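Local coordinates for protein beta-1,4-mannanase (Aplysia kurodai, PDB 3VUP) that probably hydrolyses the beta-1,4-linked mannose backbone of mannans, as an endo-acting TIM-barrel glycoside hydrolase of the sea hare's digestive fluid, at residues R15-G20 against N309-H314. Sequence-based numbering, arbitrary orientation.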
loop_
_atom_site.group_PDB
_atom_site.type_symbol
_atom_site.label_atom_id
_atom_site.label_comp_id
_atom_site.label_asym_id
_atom_site.label_seq_id
_atom_site.Cartn_x
_atom_site.Cartn_y
_atom_site.Cartn_z
ATOM N N ARG A 15 2.349 -20.808 6.155
ATOM C CA ARG A 15 1.534 -19.626 6.362
ATOM C C ARG A 15 2.381 -18.585 7.064
ATOM O O ARG A 15 3.054 -18.892 8.049
ATOM C CB ARG A 15 0.292 -19.979 7.178
ATOM C CG ARG A 15 -0.651 -18.823 7.427
ATOM C CD ARG A 15 -2.031 -19.338 7.768
ATOM N NE ARG A 15 -2.736 -18.461 8.693
ATOM C CZ ARG A 15 -3.928 -18.736 9.211
ATOM N NH1 ARG A 15 -4.497 -17.886 10.052
ATOM N NH2 ARG A 15 -4.549 -19.861 8.886
ATOM N N VAL A 16 2.342 -17.357 6.556
ATOM C CA VAL A 16 3.176 -16.284 7.080
ATOM C C VAL A 16 2.304 -15.102 7.496
ATOM O O VAL A 16 1.337 -14.768 6.807
ATOM C CB VAL A 16 4.253 -15.839 6.034
ATOM C CG1 VAL A 16 3.608 -15.373 4.740
ATOM C CG2 VAL A 16 5.170 -14.762 6.577
ATOM N N PHE A 17 2.656 -14.480 8.620
ATOM C CA PHE A 17 2.061 -13.222 9.050
ATOM C C PHE A 17 3.046 -12.119 8.697
ATOM O O PHE A 17 4.237 -12.242 8.995
ATOM C CB PHE A 17 1.801 -13.255 10.557
ATOM C CG PHE A 17 1.166 -12.002 11.100
ATOM C CD1 PHE A 17 -0.220 -11.867 11.171
ATOM C CD2 PHE A 17 1.958 -10.954 11.546
ATOM C CE1 PHE A 17 -0.804 -10.711 11.677
ATOM C CE2 PHE A 17 1.390 -9.806 12.053
ATOM C CZ PHE A 17 0.001 -9.683 12.126
ATOM N N LEU A 18 2.563 -11.056 8.056
ATOM C CA LEU A 18 3.446 -9.980 7.623
ATOM C C LEU A 18 3.594 -8.946 8.731
ATOM O O LEU A 18 2.652 -8.218 9.042
ATOM C CB LEU A 18 2.904 -9.327 6.352
ATOM C CG LEU A 18 2.664 -10.285 5.181
ATOM C CD1 LEU A 18 2.016 -9.560 4.020
ATOM C CD2 LEU A 18 3.962 -10.917 4.732
ATOM N N SER A 19 4.778 -8.883 9.329
ATOM C CA SER A 19 5.024 -8.017 10.471
ATOM C C SER A 19 6.148 -7.043 10.164
ATOM O O SER A 19 7.246 -7.458 9.782
ATOM C CB SER A 19 5.446 -8.869 11.668
ATOM O OG SER A 19 5.798 -8.034 12.752
ATOM N N GLY A 20 5.910 -5.750 10.337
ATOM C CA GLY A 20 6.976 -4.806 10.095
ATOM C C GLY A 20 6.460 -3.396 10.173
ATOM O O GLY A 20 5.702 -3.036 11.082
ATOM N N ASN A 309 0.119 -7.054 18.981
ATOM C CA ASN A 309 -0.543 -8.267 19.466
ATOM C C ASN A 309 -2.009 -8.287 19.063
ATOM O O ASN A 309 -2.534 -9.327 18.670
ATOM C CB ASN A 309 -0.382 -8.418 20.981
ATOM C CG ASN A 309 0.956 -9.011 21.358
ATOM O OD1 ASN A 309 1.094 -10.219 21.467
ATOM N ND2 ASN A 309 1.956 -8.164 21.532
ATOM N N TYR A 310 -2.675 -7.140 19.171
ATOM C CA TYR A 310 -4.087 -7.071 18.818
ATOM C C TYR A 310 -4.287 -7.512 17.371
ATOM O O TYR A 310 -5.151 -8.334 17.068
ATOM C CB TYR A 310 -4.664 -5.665 19.036
ATOM C CG TYR A 310 -6.154 -5.662 18.836
ATOM C CD1 TYR A 310 -6.700 -5.610 17.562
ATOM C CD2 TYR A 310 -7.024 -5.781 19.913
ATOM C CE1 TYR A 310 -8.059 -5.669 17.367
ATOM C CE2 TYR A 310 -8.396 -5.825 19.728
ATOM C CZ TYR A 310 -8.907 -5.775 18.450
ATOM O OH TYR A 310 -10.268 -5.828 18.278
ATOM N N VAL A 311 -3.496 -6.954 16.465
ATOM C CA VAL A 311 -3.650 -7.287 15.059
ATOM C C VAL A 311 -3.438 -8.787 14.847
ATOM O O VAL A 311 -4.243 -9.456 14.194
ATOM C CB VAL A 311 -2.690 -6.468 14.169
ATOM C CG1 VAL A 311 -2.817 -6.893 12.733
ATOM C CG2 VAL A 311 -2.965 -4.978 14.300
ATOM N N TYR A 312 -2.374 -9.315 15.441
ATOM C CA TYR A 312 -2.045 -10.723 15.288
ATOM C C TYR A 312 -3.169 -11.630 15.800
ATOM O O TYR A 312 -3.463 -12.666 15.201
ATOM C CB TYR A 312 -0.729 -11.042 16.018
ATOM C CG TYR A 312 -0.198 -12.408 15.650
ATOM C CD1 TYR A 312 0.703 -12.568 14.598
ATOM C CD2 TYR A 312 -0.626 -13.546 16.326
ATOM C CE1 TYR A 312 1.161 -13.821 14.235
ATOM C CE2 TYR A 312 -0.171 -14.793 15.969
ATOM C CZ TYR A 312 0.717 -14.928 14.923
ATOM O OH TYR A 312 1.160 -16.182 14.560
ATOM N N ASN A 313 -3.783 -11.225 16.911
ATOM C CA ASN A 313 -4.769 -12.035 17.622
ATOM C C ASN A 313 -6.200 -11.891 17.119
ATOM O O ASN A 313 -7.090 -12.572 17.632
ATOM C CB ASN A 313 -4.757 -11.708 19.121
ATOM C CG ASN A 313 -3.510 -12.194 19.822
ATOM O OD1 ASN A 313 -2.892 -13.179 19.415
ATOM N ND2 ASN A 313 -3.139 -11.511 20.895
ATOM N N HIS A 314 -6.430 -11.017 16.135
ATOM C CA HIS A 314 -7.786 -10.765 15.656
ATOM C C HIS A 314 -7.997 -11.058 14.181
ATOM O O HIS A 314 -8.823 -10.430 13.526
ATOM C CB HIS A 314 -8.256 -9.364 16.045
ATOM C CG HIS A 314 -8.464 -9.222 17.514
ATOM N ND1 HIS A 314 -7.418 -9.017 18.386
ATOM C CD2 HIS A 314 -9.577 -9.327 18.275
ATOM C CE1 HIS A 314 -7.883 -8.976 19.621
ATOM N NE2 HIS A 314 -9.190 -9.153 19.581
#
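Where the first strand of a TIM barrel approaches the helix leading into the last, the side-chain contact is carried mainly by two aromatic rings: Phe17, just ahead of strand 18-22, meets Tyr312 near the end of helix 304-313. The pair is a T-shaped (edge-to-face) stack with a pronounced tilt, the centroids of the Phe17 and Tyr312 rings 4.7 Å apart and the planes at 56°. Tyr312 presents the side of its ring that carries CD1 and CE1. Its CD1 sits 3.4 Å above the Phe17 plane, over the ring centre, while CE1 reaches back to the root of the side chain, 3.8 Å from Phe17 CB. With chi1 at -179°, CG of Phe17 extends opposite its own backbone nitrogen, carrying the ring out to the helix. There Val311 joins from another direction: its CG1 meets the Phe17 ring at its edge, 4.0 Å from CZ.

An eight-stranded parallel barrel closes by setting its first strand, 18-22, beside its last, 318-322; here the backbone of Leu18 bonds to Ala317 and Ala319, and the ring pair lies outside that join. Phe17 also packs on Ala319 and on Ile338, so its ring lies between strand 318-322 and helices 304-313 and 324-338. An alanine in its place would probably leave a gap against the CD1-CE1 edge of Tyr312 and take from Val311 CG1 the ring edge it rests against.

The tyrosine is held at its far end too, for its buried side chain carries a hydroxyl hydrogen-bonded to Gly345 O and Asn344 N. These bonds pin the far end of the ring and should limit its swing; which edge it turns to the phenylalanine depends on the packing round it.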